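PDB 4OBM: cell envelope-related transcriptional attenuator domain-containing protein from Eubacterium siraeum, which is of uncharacterised function but belongs to the LytR-CpsA-Psr family, and so probably acts in cell-envelope assembly. Local coordinates for residues Lys36-Tyr41 against Tyr97-Lys102. Residues are numbered along the deposited sequence; the frame is centred on the assembly and turned at random.
Sequences KTPDKY and YIRFTK
The ring of Pro38 lies over one face of the Arg99 guanidinium, joining the loop that leads into strand 40-47 to strand 94-100 in this LytR-CpsA-Psr family protein; strand 24-30 runs between these two strands in the mixed sheet. Pro38 CD sits 3.7 Å above the guanidinium plane, over its centre, while CG comes within 3.5 Å of Arg99 NE. The two side chains cross at about a right angle, and the contact is one of aliphatic carbon against a flat cation. CG of Arg99 is anti to the backbone N (chi1 173°), and a bend at chi3 (-62°) turns the head group across the proline ring.

No direct hydrogen bond joins the segments. Arg99 NH1 and Lys36 O stand 4.0 Å apart. A water in the guanidinium plane spans them, accepting from Arg99 NH1 and donating to Lys36 O, each bond 2.8 Å long. Lys36 O also takes a hydrogen bond from Ser31 OG. The main polar partner of the arginine lies on helix 70-90, where Glu79 forms a salt bridge with NE, and Thr29 of the intervening strand touches both Arg99 and Pro38. Were Arg99 shortened to an alanine, Glu79 would probably lose its charged mate, one side of the proline ring would be uncovered and the bridging water would lose the NH1 donor.

Further out, Asp39 and Lys40 both bond through their backbones to Leu30, a classic beta bulge where the 36-39 loop enters strand 40-47. Behind the proline, Tyr41 touches Ile70 and Cys74 of helix 70-90, and its OH reaches back to Pro38 O in a weak hydrogen bond of 2.6 Å.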
loop_
_atom_site.group_PDB
_atom_site.type_symbol
_atom_site.label_atom_id
_atom_site.label_comp_id
_atom_site.label_asym_id
_atom_site.label_seq_id
_atom_site.Cartn_x
_atom_site.Cartn_y
_atom_site.Cartn_z
ATOM N N LYS A 36 -6.259 16.440 -9.561
ATOM C CA LYS A 36 -4.839 16.485 -9.226
ATOM C C LYS A 36 -4.113 15.155 -9.383
ATOM O O LYS A 36 -4.701 14.080 -9.284
ATOM C CB LYS A 36 -4.637 16.997 -7.789
ATOM C CG LYS A 36 -4.858 18.485 -7.657
ATOM C CD LYS A 36 -5.424 18.857 -6.312
ATOM C CE LYS A 36 -5.899 20.291 -6.273
ATOM N NZ LYS A 36 -7.034 20.569 -7.217
ATOM N N THR A 37 -2.802 15.266 -9.624
ATOM C CA THR A 37 -1.857 14.168 -9.741
ATOM C C THR A 37 -1.643 13.571 -8.376
ATOM O O THR A 37 -1.470 14.339 -7.423
ATOM C CB THR A 37 -0.518 14.712 -10.291
ATOM O OG1 THR A 37 -0.768 15.704 -11.285
ATOM C CG2 THR A 37 0.401 13.616 -10.807
ATOM N N PRO A 38 -1.593 12.228 -8.229
ATOM C CA PRO A 38 -1.327 11.651 -6.898
ATOM C C PRO A 38 -0.004 12.138 -6.270
ATOM O O PRO A 38 0.993 12.351 -6.979
ATOM C CB PRO A 38 -1.280 10.144 -7.169
ATOM C CG PRO A 38 -2.074 9.956 -8.383
ATOM C CD PRO A 38 -1.805 11.162 -9.232
ATOM N N ASP A 39 -0.030 12.339 -4.939
ATOM C CA ASP A 39 1.124 12.747 -4.129
ATOM C C ASP A 39 1.741 11.573 -3.382
ATOM O O ASP A 39 2.886 11.675 -2.946
ATOM C CB ASP A 39 0.727 13.826 -3.103
ATOM C CG ASP A 39 0.897 15.238 -3.599
ATOM O OD1 ASP A 39 2.033 15.591 -4.018
ATOM O OD2 ASP A 39 -0.097 16.003 -3.562
ATOM N N LYS A 40 0.973 10.492 -3.160
ATOM C CA LYS A 40 1.477 9.330 -2.404
ATOM C C LYS A 40 1.385 8.076 -3.221
ATOM O O LYS A 40 0.489 7.938 -4.055
ATOM C CB LYS A 40 0.778 9.176 -1.054
ATOM C CG LYS A 40 1.297 10.220 -0.083
ATOM C CD LYS A 40 0.615 10.192 1.250
ATOM C CE LYS A 40 0.867 11.481 2.001
ATOM N NZ LYS A 40 2.315 11.722 2.273
ATOM N N TYR A 41 2.387 7.214 -3.066
ATOM C CA TYR A 41 2.543 5.994 -3.865
ATOM C C TYR A 41 2.981 4.867 -2.967
ATOM O O TYR A 41 3.881 5.041 -2.159
ATOM C CB TYR A 41 3.564 6.216 -5.009
ATOM C CG TYR A 41 3.173 7.323 -5.964
ATOM C CD1 TYR A 41 3.511 8.648 -5.704
ATOM C CD2 TYR A 41 2.412 7.055 -7.097
ATOM C CE1 TYR A 41 3.085 9.682 -6.536
ATOM C CE2 TYR A 41 2.003 8.079 -7.953
ATOM C CZ TYR A 41 2.347 9.392 -7.668
ATOM O OH TYR A 41 1.931 10.408 -8.485
ATOM N N TYR A 97 -4.179 -1.222 -10.019
ATOM C CA TYR A 97 -3.952 -0.045 -9.191
ATOM C C TYR A 97 -5.254 0.497 -8.641
ATOM O O TYR A 97 -6.314 0.226 -9.209
ATOM C CB TYR A 97 -3.232 1.056 -10.006
ATOM C CG TYR A 97 -4.020 1.566 -11.192
ATOM C CD1 TYR A 97 -4.981 2.567 -11.042
ATOM C CD2 TYR A 97 -3.772 1.086 -12.473
ATOM C CE1 TYR A 97 -5.737 3.009 -12.123
ATOM C CE2 TYR A 97 -4.494 1.548 -13.569
ATOM C CZ TYR A 97 -5.469 2.519 -13.391
ATOM O OH TYR A 97 -6.176 2.963 -14.482
ATOM N N ILE A 98 -5.160 1.318 -7.577
ATOM C CA ILE A 98 -6.280 2.071 -7.008
ATOM C C ILE A 98 -5.809 3.510 -6.788
ATOM O O ILE A 98 -4.873 3.728 -6.026
ATOM C CB ILE A 98 -6.903 1.490 -5.686
ATOM C CG1 ILE A 98 -7.272 -0.011 -5.796
ATOM C CG2 ILE A 98 -8.129 2.349 -5.237
ATOM C CD1 ILE A 98 -7.452 -0.679 -4.452
ATOM N N ARG A 99 -6.446 4.482 -7.424
ATOM C CA ARG A 99 -6.109 5.870 -7.125
ATOM C C ARG A 99 -7.197 6.404 -6.236
ATOM O O ARG A 99 -8.347 6.540 -6.669
ATOM C CB ARG A 99 -5.921 6.754 -8.377
ATOM C CG ARG A 99 -5.746 8.238 -8.000
ATOM C CD ARG A 99 -5.897 9.169 -9.182
ATOM N NE ARG A 99 -4.866 8.879 -10.167
ATOM C CZ ARG A 99 -4.573 9.637 -11.209
ATOM N NH1 ARG A 99 -5.232 10.775 -11.420
ATOM N NH2 ARG A 99 -3.621 9.271 -12.048
ATOM N N PHE A 100 -6.841 6.660 -4.977
ATOM C CA PHE A 100 -7.757 7.220 -3.995
ATOM C C PHE A 100 -7.747 8.717 -4.097
ATOM O O PHE A 100 -6.794 9.281 -4.619
ATOM C CB PHE A 100 -7.335 6.814 -2.565
ATOM C CG PHE A 100 -7.538 5.360 -2.226
ATOM C CD1 PHE A 100 -8.794 4.883 -1.859
ATOM C CD2 PHE A 100 -6.466 4.472 -2.236
ATOM C CE1 PHE A 100 -8.983 3.535 -1.556
ATOM C CE2 PHE A 100 -6.656 3.123 -1.924
ATOM C CZ PHE A 100 -7.910 2.666 -1.581
ATOM N N THR A 101 -8.788 9.362 -3.565
ATOM C CA THR A 101 -8.827 10.811 -3.399
ATOM C C THR A 101 -8.954 11.065 -1.894
ATOM O O THR A 101 -9.152 10.103 -1.131
ATOM C CB THR A 101 -9.960 11.446 -4.192
ATOM O OG1 THR A 101 -11.182 10.995 -3.607
ATOM C CG2 THR A 101 -9.881 11.146 -5.715
ATOM N N LYS A 102 -8.917 12.340 -1.454
ATOM C CA LYS A 102 -9.106 12.608 -0.021
ATOM C C LYS A 102 -10.434 11.997 0.430
ATOM O O LYS A 102 -10.493 11.324 1.460
ATOM C CB LYS A 102 -9.054 14.119 0.288
ATOM C CG LYS A 102 -9.516 14.485 1.688
ATOM C CD LYS A 102 -9.325 15.930 1.973
ATOM C CE LYS A 102 -9.835 16.276 3.358
ATOM N NZ LYS A 102 -9.469 17.667 3.735
HETATM O O HOH W 1 -6.901 12.376 -9.842
#